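Local structure of MlnE (5D2E) at residues Lys300-Gly305 / Leu328-Asp333; Asn273-Ile278 / Gln349-Leu354. The protein belongs to the macrolactin assembly line, in which this N-terminal piece is a B-type ketoreductase that binds NADP. One frame throughout, in Å; residues are numbered along the deposited sequence.

Contact 1: Lys300-Gly305 / Leu328-Asp333; sequences KLILTG and LYVPAD. With NAP (NADP nicotinamide-adenine-dinucleotide phosphate), chain B.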
ATOM      1  N   LYS A 300      22.344   4.360  19.916  1.00 34.19           N
ATOM      2  CA  LYS A 300      21.535   5.519  20.223  1.00 34.37           C
ATOM      3  C   LYS A 300      20.166   5.404  19.532  1.00 38.29           C
ATOM      4  O   LYS A 300      20.119   5.240  18.307  1.00 31.79           O
ATOM      5  CB  LYS A 300      22.195   6.782  19.694  1.00 37.17           C
ATOM      6  CG  LYS A 300      23.703   6.760  19.987  1.00 43.15           C
ATOM      7  CD  LYS A 300      24.051   7.635  21.149  1.00 50.56           C
ATOM      8  CE  LYS A 300      25.460   8.205  20.926  1.00 57.34           C
ATOM      9  NZ  LYS A 300      26.384   7.046  20.939  1.00 51.30           N
ATOM     10  N   LEU A 301      19.075   5.451  20.310  1.00 34.54           N
ATOM     11  CA  LEU A 301      17.728   5.299  19.752  1.00 34.86           C
ATOM     12  C   LEU A 301      16.918   6.557  19.907  1.00 35.34           C
ATOM     13  O   LEU A 301      16.879   7.134  21.006  1.00 29.74           O
ATOM     14  CB  LEU A 301      17.040   4.187  20.496  1.00 33.25           C
ATOM     15  CG  LEU A 301      17.630   2.823  20.273  1.00 33.55           C
ATOM     16  CD1 LEU A 301      17.053   1.738  21.173  1.00 39.55           C
ATOM     17  CD2 LEU A 301      17.487   2.423  18.846  1.00 38.90           C
ATOM     18  N   ILE A 302      16.223   6.989  18.855  1.00 31.47           N
ATOM     19  CA  ILE A 302      15.241   8.091  18.985  1.00 31.21           C
ATOM     20  C   ILE A 302      13.876   7.535  18.674  1.00 32.61           C
ATOM     21  O   ILE A 302      13.705   6.918  17.631  1.00 28.19           O
ATOM     22  CB  ILE A 302      15.550   9.197  18.031  1.00 33.18           C
ATOM     23  CG1 ILE A 302      16.943   9.751  18.304  1.00 33.36           C
ATOM     24  CG2 ILE A 302      14.476  10.291  18.101  1.00 33.25           C
ATOM     25  CD1 ILE A 302      18.050   9.046  17.558  1.00 35.90           C
ATOM     26  N   LEU A 303      12.973   7.561  19.656  1.00 32.03           N
ATOM     27  CA  LEU A 303      11.589   7.031  19.508  1.00 30.44           C
ATOM     28  C   LEU A 303      10.749   8.247  19.276  1.00 31.57           C
ATOM     29  O   LEU A 303      10.946   9.272  19.978  1.00 29.66           O
ATOM     30  CB  LEU A 303      11.128   6.378  20.808  1.00 31.53           C
ATOM     31  CG  LEU A 303      11.989   5.280  21.465  1.00 34.66           C
ATOM     32  CD1 LEU A 303      11.317   4.563  22.623  1.00 35.85           C
ATOM     33  CD2 LEU A 303      12.436   4.259  20.429  1.00 33.72           C
ATOM     34  N   THR A 304       9.865   8.191  18.257  1.00 29.05           N
ATOM     35  CA  THR A 304       9.032   9.317  17.912  1.00 32.42           C
ATOM     36  C   THR A 304       7.595   8.878  17.833  1.00 29.55           C
ATOM     37  O   THR A 304       7.276   7.779  17.377  1.00 33.55           O
ATOM     38  CB  THR A 304       9.503  10.037  16.618  1.00 36.23           C
ATOM     39  OG1 THR A 304      10.853  10.456  16.791  1.00 46.98           O
ATOM     40  CG2 THR A 304       8.756  11.243  16.422  1.00 36.72           C
ATOM     41  N   GLY A 305       6.736   9.705  18.414  1.00 33.32           N
ATOM     42  CA  GLY A 305       5.260   9.604  18.259  1.00 30.45           C
ATOM     43  C   GLY A 305       4.719  11.023  18.393  1.00 30.35           C
ATOM     44  O   GLY A 305       5.453  11.970  18.689  1.00 29.96           O
ATOM     45  N   LEU A 328      16.168   8.692  23.386  1.00 32.74           N
ATOM     46  CA  LEU A 328      15.374   9.863  23.543  1.00 30.59           C
ATOM     47  C   LEU A 328      13.960   9.569  23.029  1.00 31.87           C
ATOM     48  O   LEU A 328      13.763   8.665  22.180  1.00 31.85           O
ATOM     49  CB  LEU A 328      15.941  11.000  22.732  1.00 35.54           C
ATOM     50  CG  LEU A 328      17.372  11.355  23.116  1.00 43.99           C
ATOM     51  CD1 LEU A 328      17.759  12.531  22.247  1.00 44.04           C
ATOM     52  CD2 LEU A 328      17.402  11.725  24.590  1.00 47.75           C
ATOM     53  N   TYR A 329      12.986  10.268  23.598  1.00 30.10           N
ATOM     54  CA  TYR A 329      11.636  10.335  23.044  1.00 29.36           C
ATOM     55  C   TYR A 329      11.441  11.731  22.536  1.00 33.42           C
ATOM     56  O   TYR A 329      11.426  12.674  23.280  1.00 34.00           O
ATOM     57  CB  TYR A 329      10.549   9.990  24.041  1.00 30.23           C
ATOM     58  CG  TYR A 329       9.161  10.091  23.446  1.00 30.48           C
ATOM     59  CD1 TYR A 329       8.701   9.119  22.539  1.00 31.58           C
ATOM     60  CD2 TYR A 329       8.317  11.167  23.744  1.00 34.28           C
ATOM     61  CE1 TYR A 329       7.424   9.238  21.940  1.00 31.65           C
ATOM     62  CE2 TYR A 329       7.041  11.277  23.152  1.00 32.21           C
ATOM     63  CZ  TYR A 329       6.588  10.292  22.267  1.00 32.71           C
ATOM     64  OH  TYR A 329       5.350  10.364  21.641  1.00 31.37           O
ATOM     65  N   VAL A 330      11.169  11.854  21.250  1.00 33.85           N
ATOM     66  CA  VAL A 330      11.041  13.144  20.647  1.00 34.65           C
ATOM     67  C   VAL A 330       9.696  13.188  19.945  1.00 39.34           C
ATOM     68  O   VAL A 330       9.516  12.504  18.912  1.00 37.31           O
ATOM     69  CB  VAL A 330      12.210  13.334  19.644  1.00 37.87           C
ATOM     70  CG1 VAL A 330      12.068  14.626  18.884  1.00 41.77           C
ATOM     71  CG2 VAL A 330      13.572  13.251  20.365  1.00 39.97           C
ATOM     72  N   PRO A 331       8.733  13.966  20.502  1.00 38.56           N
ATOM     73  CA  PRO A 331       7.400  14.129  19.911  1.00 35.41           C
ATOM     74  C   PRO A 331       7.470  14.784  18.527  1.00 37.26           C
ATOM     75  O   PRO A 331       8.175  15.754  18.340  1.00 34.93           O
ATOM     76  CB  PRO A 331       6.660  15.048  20.881  1.00 37.90           C
ATOM     77  CG  PRO A 331       7.460  15.075  22.105  1.00 36.89           C
ATOM     78  CD  PRO A 331       8.859  14.719  21.770  1.00 36.58           C
ATOM     79  N   ALA A 332       6.731  14.226  17.566  1.00 37.21           N
ATOM     80  CA  ALA A 332       6.653  14.804  16.231  1.00 34.34           C
ATOM     81  C   ALA A 332       5.535  14.118  15.476  1.00 33.12           C
ATOM     82  O   ALA A 332       5.252  12.927  15.696  1.00 35.18           O
ATOM     83  CB  ALA A 332       7.958  14.670  15.476  1.00 34.39           C
ATOM     84  N   ASP A 333       4.872  14.879  14.630  1.00 30.42           N
ATOM     85  CA  ASP A 333       3.861  14.323  13.749  1.00 31.55           C
ATOM     86  C   ASP A 333       4.578  14.139  12.391  1.00 30.98           C
ATOM     87  O   ASP A 333       4.785  15.079  11.652  1.00 32.29           O
ATOM     88  CB  ASP A 333       2.660  15.237  13.656  1.00 33.99           C
ATOM     89  CG  ASP A 333       1.609  14.709  12.749  1.00 38.63           C
ATOM     90  OD1 ASP A 333       1.936  13.785  11.963  1.00 31.94           O
ATOM     91  OD2 ASP A 333       0.477  15.249  12.778  1.00 37.56           O
TER
HETATM   92  PA  NAP B 601       0.532   1.151  17.882  1.00 37.79           P
HETATM   93  O1A NAP B 601       0.956   0.569  19.257  1.00 39.96           O
HETATM   94  O2A NAP B 601      -0.656   2.081  17.713  1.00 38.21           O
HETATM   95  O5B NAP B 601       1.827   2.000  17.448  1.00 34.52           O
HETATM   96  C5B NAP B 601       1.739   2.880  16.335  1.00 34.33           C
HETATM   97  C4B NAP B 601       2.339   4.166  16.846  1.00 32.59           C
HETATM   98  O4B NAP B 601       2.294   5.126  15.769  1.00 31.32           O
HETATM   99  C3B NAP B 601       1.571   4.823  18.026  1.00 37.75           C
HETATM  100  O3B NAP B 601       2.359   4.789  19.220  1.00 36.49           O
HETATM  101  C2B NAP B 601       1.374   6.283  17.584  1.00 34.25           C
HETATM  102  O2B NAP B 601       1.661   7.173  18.627  1.00 33.34           O
HETATM  103  C1B NAP B 601       2.330   6.400  16.374  1.00 32.37           C
HETATM  104  N9A NAP B 601       1.906   7.356  15.361  1.00 33.48           N
HETATM  105  C8A NAP B 601       0.697   7.399  14.679  1.00 32.99           C
HETATM  106  N7A NAP B 601       0.642   8.488  13.836  1.00 31.38           N
HETATM  107  C5A NAP B 601       1.843   9.095  13.919  1.00 31.69           C
HETATM  108  C6A NAP B 601       2.452  10.265  13.327  1.00 31.87           C
HETATM  109  N6A NAP B 601       1.722  10.959  12.393  1.00 36.22           N
HETATM  110  N1A NAP B 601       3.738  10.643  13.760  1.00 29.97           N
HETATM  111  C2A NAP B 601       4.396   9.908  14.675  1.00 33.64           C
HETATM  112  N3A NAP B 601       3.880   8.798  15.272  1.00 35.38           N
HETATM  113  C4A NAP B 601       2.655   8.367  14.952  1.00 32.23           C
HETATM  114  O3  NAP B 601       0.378  -0.041  16.780  1.00 39.12           O
HETATM  115  PN  NAP B 601       1.330  -1.345  16.617  1.00 41.92           P
HETATM  116  O1N NAP B 601       0.515  -2.605  16.853  1.00 44.91           O
HETATM  117  O2N NAP B 601       2.634  -0.984  17.279  1.00 40.25           O
HETATM  118  O5D NAP B 601       1.701  -1.413  15.044  1.00 47.23           O
HETATM  119  C5D NAP B 601       2.823  -0.582  14.627  1.00 47.29           C
HETATM  120  C4D NAP B 601       3.004  -0.586  13.102  1.00 45.78           C
HETATM  121  O4D NAP B 601       3.037  -1.902  12.569  1.00 42.29           O
HETATM  122  C3D NAP B 601       1.806   0.115  12.448  1.00 46.67           C
HETATM  123  O3D NAP B 601       2.282   0.971  11.425  1.00 40.74           O
HETATM  124  C2D NAP B 601       0.937  -1.009  11.916  1.00 49.10           C
HETATM  125  O2D NAP B 601       0.124  -0.594  10.782  1.00 49.66           O
HETATM  126  C1D NAP B 601       1.954  -2.150  11.625  1.00 46.46           C
HETATM  127  N1N NAP B 601       1.287  -3.471  11.760  1.00 48.81           N
HETATM  128  C2N NAP B 601       0.963  -3.988  13.002  1.00 47.89           C
HETATM  129  C3N NAP B 601       0.324  -5.227  13.193  1.00 47.03           C
HETATM  130  C7N NAP B 601      -0.011  -5.787  14.604  1.00 50.30           C
HETATM  131  O7N NAP B 601      -0.632  -6.846  14.727  1.00 41.04           O
HETATM  132  N7N NAP B 601       0.369  -5.182  15.739  1.00 47.65           N
HETATM  133  C4N NAP B 601      -0.028  -5.945  12.041  1.00 41.10           C
HETATM  134  C5N NAP B 601       0.261  -5.401  10.783  1.00 45.13           C
HETATM  135  C6N NAP B 601       0.940  -4.174  10.658  1.00 47.13           C
HETATM  136  P2B NAP B 601       1.049   8.694  18.737  1.00 36.08           P
HETATM  137  O1X NAP B 601      -0.471   8.616  18.758  1.00 36.16           O
HETATM  138  O2X NAP B 601       1.684   9.281  20.039  1.00 36.27           O
HETATM  139  O3X NAP B 601       1.523   9.407  17.501  1.00 39.49           O
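Leu301 O receives Leu328 N at 2.9 Å, the first rung of a parallel pairing that climbs through Leu303 N to Leu328 O (2.9 Å, practically straight) and Val330 N to Leu303 O, while the two runs diverge by 31° overall. Past the last strand pair, Ala332 N still reaches Gly305 O at 2.8 Å, but from above the carbonyl plane rather than on a lone pair. On one face Ile302 and Val330 run alongside each other, CG2 of Ile302 3.8 Å from CG2 of Val330; helix 337-351 packs over this face. The other face carries Leu303 and Tyr329, which share Leu317 of helix 311-321. Tyr329 holds CG anti to its backbone N (chi1 179°), which lays the ring obliquely along the backbone of Leu303 to Gly305, CE1 lying 3.6 Å from Gly305 N. Its hydroxyl passes Gly305 and is hydrogen-bonded to Ser307 O, pinning the far end of the ring beside Ser307, itself an NADP-binding residue. Where the paired chains end, the adenine of NADP settles: Gly305 CA comes within 3.4 Å of N3A, Ala332 O meets C2A at 3.3 Å, and Asp333 OD1 accepts the N6A amino group at 2.9 Å, in a bent bond of 143°. A second hydrogen bond, to Ser335 OG, helps fix this carboxylate. Two parallel strands joined through a helix, with the adenine pocket at their C-terminal ends and an aspartate reading the amino group, are the hallmark of the Rossmann-type short-chain dehydrogenase/reductase fold.

Contact 2: Asn273-Ile278 / Gln349-Leu354; sequences NGVYLI and QTFGEL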
ATOM      1  N   ASN A 273      27.485   2.296  18.485  1.00 36.56           N
ATOM      2  CA  ASN A 273      27.332   3.720  18.275  1.00 37.86           C
ATOM      3  C   ASN A 273      26.419   4.144  17.087  1.00 35.05           C
ATOM      4  O   ASN A 273      26.396   5.337  16.732  1.00 34.88           O
ATOM      5  CB  ASN A 273      28.682   4.402  18.181  1.00 41.38           C
ATOM      6  CG  ASN A 273      29.471   4.245  19.487  1.00 58.43           C
ATOM      7  OD1 ASN A 273      28.921   3.788  20.516  1.00 60.62           O
ATOM      8  ND2 ASN A 273      30.751   4.582  19.450  1.00 54.93           N
ATOM      9  N   GLY A 274      25.755   3.182  16.464  1.00 34.88           N
ATOM     10  CA  GLY A 274      24.785   3.520  15.399  1.00 36.21           C
ATOM     11  C   GLY A 274      23.617   4.358  15.980  1.00 37.97           C
ATOM     12  O   GLY A 274      23.282   4.207  17.166  1.00 36.58           O
ATOM     13  N   VAL A 275      23.073   5.278  15.181  1.00 35.45           N
ATOM     14  CA  VAL A 275      21.961   6.114  15.556  1.00 30.81           C
ATOM     15  C   VAL A 275      20.744   5.680  14.742  1.00 34.03           C
ATOM     16  O   VAL A 275      20.825   5.661  13.496  1.00 30.70           O
ATOM     17  CB  VAL A 275      22.265   7.566  15.249  1.00 31.28           C
ATOM     18  CG1 VAL A 275      21.192   8.455  15.779  1.00 31.68           C
ATOM     19  CG2 VAL A 275      23.629   7.970  15.816  1.00 40.58           C
ATOM     20  N   TYR A 276      19.666   5.271  15.450  1.00 32.95           N
ATOM     21  CA  TYR A 276      18.432   4.718  14.855  1.00 29.80           C
ATOM     22  C   TYR A 276      17.156   5.435  15.266  1.00 31.48           C
ATOM     23  O   TYR A 276      16.975   5.807  16.415  1.00 31.25           O
ATOM     24  CB  TYR A 276      18.343   3.215  15.125  1.00 30.76           C
ATOM     25  CG  TYR A 276      19.661   2.547  14.684  1.00 33.21           C
ATOM     26  CD1 TYR A 276      19.891   2.209  13.363  1.00 32.12           C
ATOM     27  CD2 TYR A 276      20.692   2.314  15.604  1.00 35.77           C
ATOM     28  CE1 TYR A 276      21.079   1.642  12.987  1.00 31.28           C
ATOM     29  CE2 TYR A 276      21.883   1.738  15.233  1.00 32.61           C
ATOM     30  CZ  TYR A 276      22.089   1.428  13.921  1.00 37.62           C
ATOM     31  OH  TYR A 276      23.301   0.875  13.537  1.00 35.86           O
ATOM     32  N   LEU A 277      16.297   5.705  14.291  1.00 32.43           N
ATOM     33  CA  LEU A 277      14.999   6.360  14.520  1.00 28.67           C
ATOM     34  C   LEU A 277      13.923   5.335  14.369  1.00 30.04           C
ATOM     35  O   LEU A 277      13.880   4.639  13.379  1.00 27.13           O
ATOM     36  CB  LEU A 277      14.774   7.444  13.500  1.00 31.38           C
ATOM     37  CG  LEU A 277      13.391   8.115  13.377  1.00 30.00           C
ATOM     38  CD1 LEU A 277      13.036   8.762  14.711  1.00 30.75           C
ATOM     39  CD2 LEU A 277      13.432   9.153  12.273  1.00 29.25           C
ATOM     40  N   ILE A 278      13.035   5.254  15.350  1.00 25.74           N
ATOM     41  CA  ILE A 278      11.874   4.425  15.252  1.00 26.38           C
ATOM     42  C   ILE A 278      10.684   5.314  15.395  1.00 29.66           C
ATOM     43  O   ILE A 278      10.408   5.869  16.483  1.00 28.30           O
ATOM     44  CB  ILE A 278      11.853   3.376  16.333  1.00 26.78           C
ATOM     45  CG1 ILE A 278      13.179   2.622  16.326  1.00 30.33           C
ATOM     46  CG2 ILE A 278      10.734   2.385  16.129  1.00 25.19           C
ATOM     47  CD1 ILE A 278      13.266   1.478  17.328  1.00 32.78           C
ATOM     48  N   GLN A 349      22.255  17.113  14.409  1.00 49.56           N
ATOM     49  CA  GLN A 349      22.869  18.019  15.384  1.00 53.96           C
ATOM     50  C   GLN A 349      23.145  17.350  16.718  1.00 52.10           C
ATOM     51  O   GLN A 349      24.172  17.577  17.307  1.00 50.97           O
ATOM     52  CB  GLN A 349      21.980  19.251  15.589  1.00 58.70           C
ATOM     53  CG  GLN A 349      22.235  20.038  16.867  1.00 68.11           C
ATOM     54  CD  GLN A 349      22.216  21.541  16.649  1.00 77.01           C
ATOM     55  OE1 GLN A 349      21.381  22.252  17.209  1.00 75.16           O
ATOM     56  NE2 GLN A 349      23.147  22.034  15.823  1.00 83.23           N
ATOM     57  N   THR A 350      22.260  16.503  17.192  1.00 44.50           N
ATOM     58  CA  THR A 350      22.450  15.827  18.482  1.00 42.76           C
ATOM     59  C   THR A 350      23.428  14.641  18.441  1.00 49.88           C
ATOM     60  O   THR A 350      24.201  14.439  19.385  1.00 44.72           O
ATOM     61  CB  THR A 350      21.091  15.421  19.035  1.00 40.87           C
ATOM     62  OG1 THR A 350      20.289  16.624  19.144  1.00 41.91           O
ATOM     63  CG2 THR A 350      21.203  14.721  20.353  1.00 44.46           C
ATOM     64  N   PHE A 351      23.409  13.832  17.383  1.00 42.90           N
ATOM     65  CA  PHE A 351      24.213  12.628  17.383  1.00 44.23           C
ATOM     66  C   PHE A 351      25.188  12.604  16.226  1.00 39.93           C
ATOM     67  O   PHE A 351      25.922  11.634  16.114  1.00 41.00           O
ATOM     68  CB  PHE A 351      23.349  11.346  17.343  1.00 44.79           C
ATOM     69  CG  PHE A 351      22.492  11.149  18.550  1.00 43.32           C
ATOM     70  CD1 PHE A 351      23.040  10.761  19.761  1.00 44.79           C
ATOM     71  CD2 PHE A 351      21.120  11.297  18.477  1.00 47.56           C
ATOM     72  CE1 PHE A 351      22.236  10.569  20.875  1.00 50.60           C
ATOM     73  CE2 PHE A 351      20.308  11.078  19.582  1.00 47.58           C
ATOM     74  CZ  PHE A 351      20.865  10.725  20.791  1.00 49.64           C
ATOM     75  N   GLY A 352      25.196  13.650  15.385  1.00 43.08           N
ATOM     76  CA  GLY A 352      26.132  13.725  14.248  1.00 44.21           C
ATOM     77  C   GLY A 352      25.582  13.122  12.964  1.00 49.71           C
ATOM     78  O   GLY A 352      25.852  13.628  11.878  1.00 47.85           O
ATOM     79  N   GLU A 353      24.835  12.024  13.078  1.00 42.32           N
ATOM     80  CA  GLU A 353      24.233  11.383  11.883  1.00 44.24           C
ATOM     81  C   GLU A 353      23.139  10.374  12.229  1.00 36.30           C
ATOM     82  O   GLU A 353      22.938  10.028  13.398  1.00 39.82           O
ATOM     83  CB  GLU A 353      25.306  10.639  11.069  1.00 39.90           C
ATOM     84  CG  GLU A 353      25.906   9.446  11.790  1.00 42.09           C
ATOM     85  CD  GLU A 353      27.052   8.879  10.985  1.00 50.03           C
ATOM     86  OE1 GLU A 353      27.694   9.672  10.239  1.00 49.59           O
ATOM     87  OE2 GLU A 353      27.303   7.655  11.098  1.00 44.91           O
ATOM     88  N   LEU A 354      22.462   9.903  11.175  1.00 35.01           N
ATOM     89  CA  LEU A 354      21.405   8.868  11.286  1.00 33.01           C
ATOM     90  C   LEU A 354      21.820   7.687  10.450  1.00 30.47           C
ATOM     91  O   LEU A 354      22.154   7.826   9.305  1.00 33.32           O
ATOM     92  CB  LEU A 354      20.060   9.422  10.806  1.00 33.32           C
ATOM     93  CG  LEU A 354      18.848   8.503  10.875  1.00 32.48           C
ATOM     94  CD1 LEU A 354      18.536   7.993  12.275  1.00 29.32           C
ATOM     95  CD2 LEU A 354      17.674   9.294  10.350  1.00 33.86           C
TER
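Val275 points toward the turn that follows helix 337-351, and its branched side chain fills the angle between Phe351 and Glu353 O. This is the tight part. CB and CG2 of Val275 both stand 3.2 Å from Glu353 O, a carbonyl oxygen buried here without a hydrogen-bonding partner in the model, so it is surrounded by hydrocarbon on this side. With CG1 anti to the backbone N (chi1 -173°), both methyls face the start of the Phe351 side chain: CG2 meets Phe351 CB at 3.7 Å and CG1 comes obliquely to CD2 at 3.9 Å. Thr350 CG2 sits over the centre of one face of that ring, 3.8 Å above its plane. One branch of Leu354 completes the close packing. Its CD1 reaches back to the strand, 3.5 Å from Val275 O and 4.0 Å from Leu277 CB, and so covers backbone as much as side chain. The segments thus meet by van der Waals packing alone; Val275 N instead finds Asn355 OD1. Toward solvent the contact slackens. Gly352, exposed, takes the positive phi (90°) that ends the helix, and the Glu353 side chain stands back from the strand, its OE2 bonded to Asn355 ND2. Strand 275-279 runs between strands 300-304 and 356-359 in the parallel sheet of the ketoreductase fold. Helix 337-351 packs on one face of it, with Ile347 also on Val275 and Ile344 on both Leu277 and Leu354, before its chain turns into strand 356-359.

How the contacts relate
Contacts 1 and 2 share one parallel sheet: strands 300-304 and 275-279 are neighbours in it, tied by Tyr276 O to Ile302 N at 2.8 Å and Tyr276 N to Lys300 O. Helix 337-351, whose end forms half of contact 2, directly follows strand 326-329 of contact 1 in the chain. Both contacts are largely buried, but their chemistry differs. Contact 1 is strand beside strand, built on backbone hydrogen bonds, and opens at its C-terminal end onto NADP. Contact 2 is apolar packing of helix end against strand, at the sheet end away from the adenine, with a solvent-facing turn. Phe351 bridges them, touching Ile302 and Leu328 as well as Val275.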